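Local coordinates for protein phosphatidylinositide phosphatase SAC2 (Homo sapiens, PDB 4XUU) that removes the 4-phosphate of phosphatidylinositol 4-phosphate, probably as part of endocytic recycling, and forms homodimers, this chain being its hSac2 domain, at residues Asp22-His27 with Asn55-Val60; Asp34-Leu39 with Gly112-Leu117; Ile84-Glu89 with Ser99-His104. One frame throughout, in Å; residues are numbered along the deposited sequence.

Contact 1. Residues Asp22-His27 with Asn55-Val60; sequences DDEKFH and NSAYYV
Asn55 starts the crossing with its backbone N, which gives Lys25 O a weak hydrogen bond of 3.1 Å. Its CA lies above one face of the His27 ring, toward the rim, and its CB comes within 3.8 Å of His27 NE2. Asparagine suits this turn because its side chain is short enough to fold back between the backbone N and carbonyl carbon (chi1 69°), where it lies against the backbone of Glu24 and Lys25. Next, Ser56 sets OG 3.3 Å from Glu24 CG. The same hydroxyl meets a water at 2.7 Å from Ser56 OG, and that water donates weakly to Asp23 OD2. Ala57 offers just a methyl, its CB 4.0 Å from Glu24 OE1, and so leaves room for the carboxylate. Tyr59 has the length to reach it: Tyr59 OH donates to Glu24 OE1 at 2.6 Å, on the syn side and 27° out of the carboxylate plane, while that oxygen sits in the plane of the ring, at its edge. The extended glutamate chain carries its acid inward to a buried site, where OE2 forms a salt bridge with Arg75 and OE1 also bonds Ser54 OG. Were Glu24 an alanine, the Tyr59 hydroxyl would probably lose this acceptor and Arg75 its carboxylate partner. Around this meeting, strand 48-54 separates strands 26-34 and 57-63 in the sheet, strand 70-77 flanks the latter, helix 129-145 reaches His27 through a weak hydrogen bond with Thr142, and Phe26 packs on Gly29 of the second subunit.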
loop_
_atom_site.group_PDB
_atom_site.type_symbol
_atom_site.label_atom_id
_atom_site.label_comp_id
_atom_site.label_asym_id
_atom_site.label_seq_id
_atom_site.Cartn_x
_atom_site.Cartn_y
_atom_site.Cartn_z
ATOM N N ASP A 22 -2.538 17.844 -29.910
ATOM C CA ASP A 22 -2.257 19.226 -29.495
ATOM C C ASP A 22 -2.720 19.562 -28.080
ATOM O O ASP A 22 -1.974 20.155 -27.301
ATOM C CB ASP A 22 -2.899 20.221 -30.477
ATOM C CG ASP A 22 -2.093 20.403 -31.755
ATOM O OD1 ASP A 22 -1.099 19.674 -31.966
ATOM O OD2 ASP A 22 -2.458 21.289 -32.558
ATOM N N ASP A 23 -3.951 19.177 -27.761
ATOM C CA ASP A 23 -4.593 19.552 -26.505
ATOM C C ASP A 23 -4.186 18.703 -25.293
ATOM O O ASP A 23 -4.449 19.087 -24.154
ATOM C CB ASP A 23 -6.118 19.550 -26.672
ATOM C CG ASP A 23 -6.654 18.239 -27.244
ATOM O OD1 ASP A 23 -5.856 17.357 -27.629
ATOM O OD2 ASP A 23 -7.892 18.092 -27.318
ATOM N N GLU A 24 -3.539 17.566 -25.538
ATOM C CA GLU A 24 -3.183 16.637 -24.463
ATOM C C GLU A 24 -1.786 16.865 -23.879
ATOM O O GLU A 24 -0.864 17.281 -24.582
ATOM C CB GLU A 24 -3.336 15.184 -24.928
ATOM C CG GLU A 24 -4.783 14.749 -25.123
ATOM C CD GLU A 24 -4.915 13.330 -25.655
ATOM O OE1 GLU A 24 -4.153 12.445 -25.217
ATOM O OE2 GLU A 24 -5.794 13.099 -26.511
ATOM N N LYS A 25 -1.650 16.589 -22.584
ATOM C CA LYS A 25 -0.357 16.609 -21.905
ATOM C C LYS A 25 0.022 15.242 -21.351
ATOM O O LYS A 25 -0.813 14.519 -20.807
ATOM C CB LYS A 25 -0.339 17.645 -20.784
ATOM C CG LYS A 25 0.085 19.020 -21.250
ATOM C CD LYS A 25 0.045 20.037 -20.127
ATOM C CE LYS A 25 0.188 21.448 -20.685
ATOM N NZ LYS A 25 0.138 22.479 -19.610
ATOM N N PHE A 26 1.297 14.909 -21.501
ATOM C CA PHE A 26 1.865 13.673 -20.987
ATOM C C PHE A 26 1.928 13.700 -19.463
ATOM O O PHE A 26 2.345 14.692 -18.869
ATOM C CB PHE A 26 3.257 13.479 -21.584
ATOM C CG PHE A 26 3.974 12.260 -21.094
ATOM C CD1 PHE A 26 3.653 11.003 -21.591
ATOM C CD2 PHE A 26 4.994 12.373 -20.143
ATOM C CE1 PHE A 26 4.328 9.868 -21.143
ATOM C CE2 PHE A 26 5.680 11.248 -19.692
ATOM C CZ PHE A 26 5.349 9.990 -20.192
ATOM N N HIS A 27 1.500 12.604 -18.843
ATOM C CA HIS A 27 1.557 12.448 -17.395
ATOM C C HIS A 27 2.556 11.360 -17.018
ATOM O O HIS A 27 3.330 11.515 -16.071
ATOM C CB HIS A 27 0.172 12.096 -16.847
ATOM C CG HIS A 27 -0.712 13.284 -16.621
ATOM N ND1 HIS A 27 -1.846 13.227 -15.841
ATOM C CD2 HIS A 27 -0.615 14.566 -17.050
ATOM C CE1 HIS A 27 -2.417 14.419 -15.808
ATOM N NE2 HIS A 27 -1.689 15.249 -16.532
ATOM N N ASN A 55 -3.592 13.510 -19.910
ATOM C CA ASN A 55 -4.590 14.110 -19.031
ATOM C C ASN A 55 -6.022 13.665 -19.347
ATOM O O ASN A 55 -6.917 13.809 -18.516
ATOM C CB ASN A 55 -4.485 15.636 -19.076
ATOM C CG ASN A 55 -4.927 16.215 -20.411
ATOM O OD1 ASN A 55 -5.978 16.842 -20.508
ATOM N ND2 ASN A 55 -4.132 15.995 -21.446
ATOM N N SER A 56 -6.232 13.117 -20.541
ATOM C CA SER A 56 -7.577 12.782 -21.000
ATOM C C SER A 56 -7.724 11.377 -21.589
ATOM O O SER A 56 -8.839 10.924 -21.843
ATOM C CB SER A 56 -8.030 13.808 -22.028
ATOM O OG SER A 56 -7.289 13.672 -23.225
ATOM N N ALA A 57 -6.604 10.689 -21.801
ATOM C CA ALA A 57 -6.617 9.381 -22.444
ATOM C C ALA A 57 -5.447 8.518 -22.005
ATOM O O ALA A 57 -4.436 9.020 -21.514
ATOM C CB ALA A 57 -6.600 9.545 -23.955
ATOM N N TYR A 58 -5.591 7.210 -22.174
ATOM C CA TYR A 58 -4.460 6.309 -22.042
ATOM C C TYR A 58 -4.265 5.556 -23.349
ATOM O O TYR A 58 -5.212 5.399 -24.131
ATOM C CB TYR A 58 -4.608 5.369 -20.838
ATOM C CG TYR A 58 -5.706 4.338 -20.942
ATOM C CD1 TYR A 58 -7.052 4.714 -20.869
ATOM C CD2 TYR A 58 -5.402 2.983 -21.091
ATOM C CE1 TYR A 58 -8.069 3.767 -20.955
ATOM C CE2 TYR A 58 -6.408 2.025 -21.173
ATOM C CZ TYR A 58 -7.741 2.429 -21.108
ATOM O OH TYR A 58 -8.748 1.501 -21.196
ATOM N N TYR A 59 -3.029 5.129 -23.590
ATOM C CA TYR A 59 -2.629 4.535 -24.860
ATOM C C TYR A 59 -2.006 3.175 -24.607
ATOM O O TYR A 59 -1.114 3.045 -23.759
ATOM C CB TYR A 59 -1.620 5.440 -25.572
ATOM C CG TYR A 59 -2.160 6.813 -25.909
ATOM C CD1 TYR A 59 -2.314 7.793 -24.922
ATOM C CD2 TYR A 59 -2.517 7.130 -27.209
ATOM C CE1 TYR A 59 -2.823 9.047 -25.229
ATOM C CE2 TYR A 59 -3.010 8.381 -27.531
ATOM C CZ TYR A 59 -3.169 9.335 -26.542
ATOM O OH TYR A 59 -3.674 10.571 -26.882
ATOM N N VAL A 60 -2.485 2.164 -25.329
ATOM C CA VAL A 60 -1.951 0.814 -25.200
ATOM C C VAL A 60 -1.420 0.323 -26.540
ATOM O O VAL A 60 -2.155 0.258 -27.528
ATOM C CB VAL A 60 -2.996 -0.182 -24.644
ATOM C CG1 VAL A 60 -2.337 -1.512 -24.324
ATOM C CG2 VAL A 60 -3.687 0.378 -23.401
HETATM O O HOH W 1 -8.088 15.573 -24.971
#

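Contact 2. Residues Asp34-Leu39 with Gly112-Leu117; sequences DCDPSL and GYFHTL
Thr116 is the hub of the close-packed side, meeting both Cys35 and Asp36 as the chain leaves strand 26-34. Cys35 N donates to Thr116 O at 2.7 Å, just past the antiparallel non-hydrogen-bonded pair of Asp34 with Leu117, whose CA atoms are 4.8 Å apart. The threonine uses both branches: OG1 meets Asp36 OD2 in a hydrogen bond modelled doubtfully short at 2.4 Å, while CG2, anti to the backbone N, turns to the cysteine, 3.8 Å from Cys35 CB and 3.9 Å from Cys35 SG. A beta-branched residue suits the strand here, supplying a hydroxyl and a methyl from one carbon. Asp36 OD2 also lies near the plane of the Phe114 ring, at its edge, 3.8 Å from Phe114 CE1.

The other side is looser and holds a water. Asp34 OD1 and Thr116 O are both acceptors and cannot bond each other; the water instead links Asp34 OD1 to Thr116 N, donating to the first and accepting from the second, 2.8 Å from Thr116 N. Beyond Asp36 the chain turns off into exposed loop. Arg102 joins the close-packed side, its NH2 in a salt bridge with Asp36 OD2 and its NE bonded to Thr116 OG1. Beside that guanidinium the Asp36 carboxylate is likely to be ionised. Polar bonds thus hold the irregular loop to strand 110-119, while the Cys35-Cys100 disulfide and the Arg102 salt bridge hold it to strand 99-107.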
loop_
_atom_site.group_PDB
_atom_site.type_symbol
_atom_site.label_atom_id
_atom_site.label_comp_id
_atom_site.label_asym_id
_atom_site.label_seq_id
_atom_site.Cartn_x
_atom_site.Cartn_y
_atom_site.Cartn_z
ATOM N N ASP A 34 2.196 -8.285 -21.659
ATOM C CA ASP A 34 0.872 -8.896 -21.757
ATOM C C ASP A 34 0.807 -10.126 -20.856
ATOM O O ASP A 34 1.655 -11.011 -20.940
ATOM C CB ASP A 34 0.585 -9.278 -23.214
ATOM C CG ASP A 34 -0.833 -9.802 -23.435
ATOM O OD1 ASP A 34 -1.734 -9.550 -22.610
ATOM O OD2 ASP A 34 -1.053 -10.467 -24.466
ATOM N N CYS A 35 -0.201 -10.164 -19.993
ATOM C CA CYS A 35 -0.317 -11.201 -18.968
ATOM C C CYS A 35 -1.288 -12.327 -19.341
ATOM O O CYS A 35 -1.135 -13.456 -18.869
ATOM C CB CYS A 35 -0.686 -10.576 -17.616
ATOM S SG CYS A 35 -1.199 -11.760 -16.352
ATOM N N ASP A 36 -2.277 -12.026 -20.178
ATOM C CA ASP A 36 -3.246 -13.032 -20.625
ATOM C C ASP A 36 -2.671 -14.010 -21.654
ATOM O O ASP A 36 -1.887 -13.609 -22.519
ATOM C CB ASP A 36 -4.511 -12.370 -21.179
ATOM C CG ASP A 36 -5.649 -12.342 -20.166
ATOM O OD1 ASP A 36 -5.974 -13.403 -19.586
ATOM O OD2 ASP A 36 -6.234 -11.257 -19.964
ATOM N N PRO A 37 -3.057 -15.300 -21.557
ATOM C CA PRO A 37 -2.640 -16.289 -22.556
ATOM C C PRO A 37 -3.154 -15.920 -23.946
ATOM O O PRO A 37 -4.366 -15.813 -24.152
ATOM C CB PRO A 37 -3.291 -17.590 -22.066
ATOM C CG PRO A 37 -3.524 -17.376 -20.610
ATOM C CD PRO A 37 -3.840 -15.919 -20.469
ATOM N N SER A 38 -2.226 -15.705 -24.875
ATOM C CA SER A 38 -2.559 -15.338 -26.249
ATOM C C SER A 38 -2.608 -16.594 -27.118
ATOM O O SER A 38 -1.863 -17.550 -26.880
ATOM C CB SER A 38 -1.550 -14.324 -26.795
ATOM O OG SER A 38 -2.119 -13.541 -27.829
ATOM N N LEU A 39 -3.477 -16.578 -28.127
ATOM C CA LEU A 39 -3.866 -17.809 -28.831
ATOM C C LEU A 39 -3.335 -17.941 -30.271
ATOM O O LEU A 39 -4.013 -18.502 -31.139
ATOM C CB LEU A 39 -5.400 -17.975 -28.795
ATOM C CG LEU A 39 -6.111 -17.793 -27.439
ATOM C CD1 LEU A 39 -7.545 -17.246 -27.659
ATOM C CD2 LEU A 39 -6.128 -19.121 -26.629
ATOM N N GLY A 112 -16.826 -5.820 -21.494
ATOM C CA GLY A 112 -16.241 -7.142 -21.688
ATOM C C GLY A 112 -14.902 -7.052 -22.396
ATOM O O GLY A 112 -14.358 -8.063 -22.847
ATOM N N TYR A 113 -14.382 -5.831 -22.500
ATOM C CA TYR A 113 -13.070 -5.577 -23.086
ATOM C C TYR A 113 -12.074 -5.243 -21.983
ATOM O O TYR A 113 -12.339 -4.371 -21.142
ATOM C CB TYR A 113 -13.131 -4.404 -24.067
ATOM C CG TYR A 113 -13.990 -4.623 -25.288
ATOM C CD1 TYR A 113 -13.460 -5.190 -26.448
ATOM C CD2 TYR A 113 -15.329 -4.237 -25.296
ATOM C CE1 TYR A 113 -14.248 -5.379 -27.581
ATOM C CE2 TYR A 113 -16.122 -4.424 -26.420
ATOM C CZ TYR A 113 -15.576 -4.996 -27.555
ATOM O OH TYR A 113 -16.366 -5.179 -28.665
ATOM N N PHE A 114 -10.931 -5.926 -21.985
ATOM C CA PHE A 114 -9.892 -5.654 -20.990
ATOM C C PHE A 114 -8.472 -6.001 -21.417
ATOM O O PHE A 114 -8.244 -6.935 -22.185
ATOM C CB PHE A 114 -10.221 -6.287 -19.621
ATOM C CG PHE A 114 -10.552 -7.756 -19.672
ATOM C CD1 PHE A 114 -9.543 -8.715 -19.675
ATOM C CD2 PHE A 114 -11.879 -8.181 -19.675
ATOM C CE1 PHE A 114 -9.850 -10.080 -19.701
ATOM C CE2 PHE A 114 -12.198 -9.541 -19.701
ATOM C CZ PHE A 114 -11.183 -10.493 -19.714
ATOM N N HIS A 115 -7.530 -5.217 -20.907
ATOM C CA HIS A 115 -6.110 -5.478 -21.066
ATOM C C HIS A 115 -5.594 -6.053 -19.766
ATOM O O HIS A 115 -5.900 -5.538 -18.696
ATOM C CB HIS A 115 -5.362 -4.187 -21.370
ATOM C CG HIS A 115 -5.824 -3.502 -22.614
ATOM N ND1 HIS A 115 -5.574 -4.005 -23.874
ATOM C CD2 HIS A 115 -6.517 -2.353 -22.796
ATOM C CE1 HIS A 115 -6.095 -3.196 -24.778
ATOM N NE2 HIS A 115 -6.668 -2.183 -24.151
ATOM N N THR A 116 -4.815 -7.123 -19.856
ATOM C CA THR A 116 -4.235 -7.730 -18.665
ATOM C C THR A 116 -2.719 -7.654 -18.746
ATOM O O THR A 116 -2.091 -8.315 -19.581
ATOM C CB THR A 116 -4.714 -9.175 -18.464
ATOM O OG1 THR A 116 -6.137 -9.231 -18.634
ATOM C CG2 THR A 116 -4.362 -9.665 -17.069
ATOM N N LEU A 117 -2.144 -6.832 -17.871
ATOM C CA LEU A 117 -0.742 -6.465 -17.969
ATOM C C LEU A 117 0.020 -6.771 -16.689
ATOM O O LEU A 117 -0.563 -6.821 -15.608
ATOM C CB LEU A 117 -0.620 -4.976 -18.319
ATOM C CG LEU A 117 -1.491 -4.482 -19.481
ATOM C CD1 LEU A 117 -1.525 -2.958 -19.547
ATOM C CD2 LEU A 117 -1.049 -5.082 -20.817
HETATM O O HOH W 2 -3.672 -7.941 -22.242
#

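Contact 3. Residues Ile84-Glu89 with Ser99-His104; sequences IEIGPE and SCMRLH
Ile84, Met101 and Leu103 pack on one face of an antiparallel beta hairpin, strands 81-88 and 99-107 of a pleckstrin-homology-like sheet. Ile84 and Leu103 lie side by side, Ile84 CG1 3.7 Å from Leu103 CD2. The long chain of Met101, a selenomethionine, slants across the isoleucine and rests its CE 3.6 Å from Ile84 CD1; these unbranched and branched apolar groups suit the buried face, where helix 129-145 meets Met101 through Ala136 and Leu139.

On the other face the pairing is polar. His104 NE2 donates to Glu85 OE1 at 2.8 Å, in the imidazole plane but from above the carboxylate, 71° out of its plane; the two flat groups stand nearly perpendicular, 86° apart. Glu85 has the reach because CG sits beside its backbone N (chi1 -64°) and the chain then runs out straight. Arg102 brings CD 3.7 Å from Glu85 OE1, yet bends at chi3, its guanidinium turning away to Thr116 and its other partners, among them Glu158 O. Paired backbone bonds join Glu85 with Arg102 and Gly87 with Cys100. Gly87 has room for no CB, which would clash with Pro88 CD. Where strand 81-88 gives way to the hairpin loop, Glu89 CB touches Cys100 SG at 3.8 Å.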
loop_
_atom_site.group_PDB
_atom_site.type_symbol
_atom_site.label_atom_id
_atom_site.label_comp_id
_atom_site.label_asym_id
_atom_site.label_seq_id
_atom_site.Cartn_x
_atom_site.Cartn_y
_atom_site.Cartn_z
ATOM N N ILE A 84 -10.285 -0.998 -12.460
ATOM C CA ILE A 84 -9.033 -1.743 -12.479
ATOM C C ILE A 84 -9.075 -2.871 -11.451
ATOM O O ILE A 84 -9.466 -2.662 -10.303
ATOM C CB ILE A 84 -7.808 -0.824 -12.207
ATOM C CG1 ILE A 84 -7.726 0.295 -13.251
ATOM C CG2 ILE A 84 -6.519 -1.635 -12.200
ATOM C CD1 ILE A 84 -6.706 1.365 -12.942
ATOM N N GLU A 85 -8.667 -4.064 -11.873
ATOM C CA GLU A 85 -8.542 -5.199 -10.962
ATOM C C GLU A 85 -7.083 -5.604 -10.822
ATOM O O GLU A 85 -6.366 -5.679 -11.819
ATOM C CB GLU A 85 -9.353 -6.384 -11.474
ATOM C CG GLU A 85 -10.847 -6.148 -11.538
ATOM C CD GLU A 85 -11.590 -7.357 -12.050
ATOM O OE1 GLU A 85 -11.112 -7.991 -13.016
ATOM O OE2 GLU A 85 -12.656 -7.680 -11.482
ATOM N N ILE A 86 -6.641 -5.851 -9.591
ATOM C CA ILE A 86 -5.273 -6.306 -9.338
ATOM C C ILE A 86 -5.247 -7.570 -8.475
ATOM O O ILE A 86 -5.656 -7.556 -7.308
ATOM C CB ILE A 86 -4.385 -5.203 -8.700
ATOM C CG1 ILE A 86 -4.208 -4.026 -9.667
ATOM C CG2 ILE A 86 -3.018 -5.769 -8.310
ATOM C CD1 ILE A 86 -3.500 -2.819 -9.074
ATOM N N GLY A 87 -4.758 -8.659 -9.055
ATOM C CA GLY A 87 -4.656 -9.921 -8.337
ATOM C C GLY A 87 -3.736 -10.917 -9.010
ATOM O O GLY A 87 -3.126 -10.602 -10.032
ATOM N N PRO A 88 -3.633 -12.131 -8.438
ATOM C CA PRO A 88 -2.803 -13.190 -9.011
ATOM C C PRO A 88 -3.220 -13.535 -10.438
ATOM O O PRO A 88 -4.414 -13.539 -10.752
ATOM C CB PRO A 88 -3.062 -14.379 -8.080
ATOM C CG PRO A 88 -3.495 -13.766 -6.801
ATOM C CD PRO A 88 -4.293 -12.570 -7.194
ATOM N N GLU A 89 -2.230 -13.811 -11.284
ATOM C CA GLU A 89 -2.451 -14.154 -12.694
ATOM C C GLU A 89 -3.438 -15.308 -12.899
ATOM O O GLU A 89 -3.428 -16.282 -12.138
ATOM C CB GLU A 89 -1.122 -14.467 -13.398
ATOM C CG GLU A 89 -0.214 -15.436 -12.652
ATOM C CD GLU A 89 0.665 -16.265 -13.572
ATOM O OE1 GLU A 89 1.430 -17.109 -13.054
ATOM O OE2 GLU A 89 0.587 -16.093 -14.808
ATOM N N SER A 99 1.530 -11.085 -9.939
ATOM C CA SER A 99 0.275 -10.347 -9.990
ATOM C C SER A 99 0.083 -9.741 -11.371
ATOM O O SER A 99 1.055 -9.448 -12.071
ATOM C CB SER A 99 0.268 -9.233 -8.942
ATOM O OG SER A 99 0.652 -9.725 -7.670
ATOM N N CYS A 100 -1.173 -9.557 -11.762
ATOM C CA CYS A 100 -1.487 -8.854 -12.997
ATOM C C CYS A 100 -2.524 -7.757 -12.782
ATOM O O CYS A 100 -3.300 -7.789 -11.823
ATOM C CB CYS A 100 -1.918 -9.832 -14.094
ATOM S SG CYS A 100 -0.578 -10.937 -14.597
HETATM N N MSE A 101 -2.508 -6.784 -13.686
HETATM C CA MSE A 101 -3.386 -5.634 -13.636
HETATM C C MSE A 101 -4.336 -5.683 -14.823
HETATM O O MSE A 101 -3.904 -5.748 -15.978
HETATM C CB MSE A 101 -2.557 -4.360 -13.686
HETATM C CG MSE A 101 -3.355 -3.095 -13.497
HETATM SE SE MSE A 101 -2.240 -1.547 -13.837
HETATM C CE MSE A 101 -3.566 -0.175 -13.657
ATOM N N ARG A 102 -5.628 -5.645 -14.530
ATOM C CA ARG A 102 -6.651 -5.746 -15.553
ATOM C C ARG A 102 -7.416 -4.430 -15.706
ATOM O O ARG A 102 -8.059 -3.959 -14.767
ATOM C CB ARG A 102 -7.589 -6.902 -15.212
ATOM C CG ARG A 102 -8.577 -7.260 -16.290
ATOM C CD ARG A 102 -9.092 -8.663 -16.075
ATOM N NE ARG A 102 -8.206 -9.660 -16.669
ATOM C CZ ARG A 102 -8.365 -10.976 -16.552
ATOM N NH1 ARG A 102 -9.375 -11.478 -15.846
ATOM N NH2 ARG A 102 -7.503 -11.797 -17.138
ATOM N N LEU A 103 -7.328 -3.847 -16.897
ATOM C CA LEU A 103 -7.977 -2.579 -17.219
ATOM C C LEU A 103 -9.230 -2.828 -18.046
ATOM O O LEU A 103 -9.141 -3.146 -19.233
ATOM C CB LEU A 103 -7.021 -1.667 -18.002
ATOM C CG LEU A 103 -5.594 -1.424 -17.493
ATOM C CD1 LEU A 103 -4.778 -0.663 -18.525
ATOM C CD2 LEU A 103 -5.596 -0.680 -16.176
ATOM N N HIS A 104 -10.392 -2.689 -17.415
ATOM C CA HIS A 104 -11.673 -2.903 -18.090
ATOM C C HIS A 104 -12.124 -1.619 -18.778
ATOM O O HIS A 104 -12.273 -0.583 -18.134
ATOM C CB HIS A 104 -12.741 -3.366 -17.094
ATOM C CG HIS A 104 -12.428 -4.669 -16.427
ATOM N ND1 HIS A 104 -13.006 -5.861 -16.810
ATOM C CD2 HIS A 104 -11.602 -4.967 -15.396
ATOM C CE1 HIS A 104 -12.546 -6.838 -16.048
ATOM N NE2 HIS A 104 -11.695 -6.321 -15.180
#

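In the fold
All three contacts belong to one hSac2 domain and one sheet, in which strand 26-34 adjoins strand 110-119 and the latter adjoins 99-107. Contact 1 lies apart, its centre about 22 Å from the centre of each of the others and across the chain's centre from them; the centres of contacts 2 and 3 are about 10 Å apart. Along the chain, contact 1 closes before contact 3 opens, its segments alternate with those of contact 2, and contact 3 falls between the two segments of contact 2. The Cys35-Cys100 disulfide welds contact 2 to contact 3. Val60 packs on His115 and Tyr58 on Leu103, so side-chain packing ties contact 1 to both, while contact 1 also reaches the second subunit.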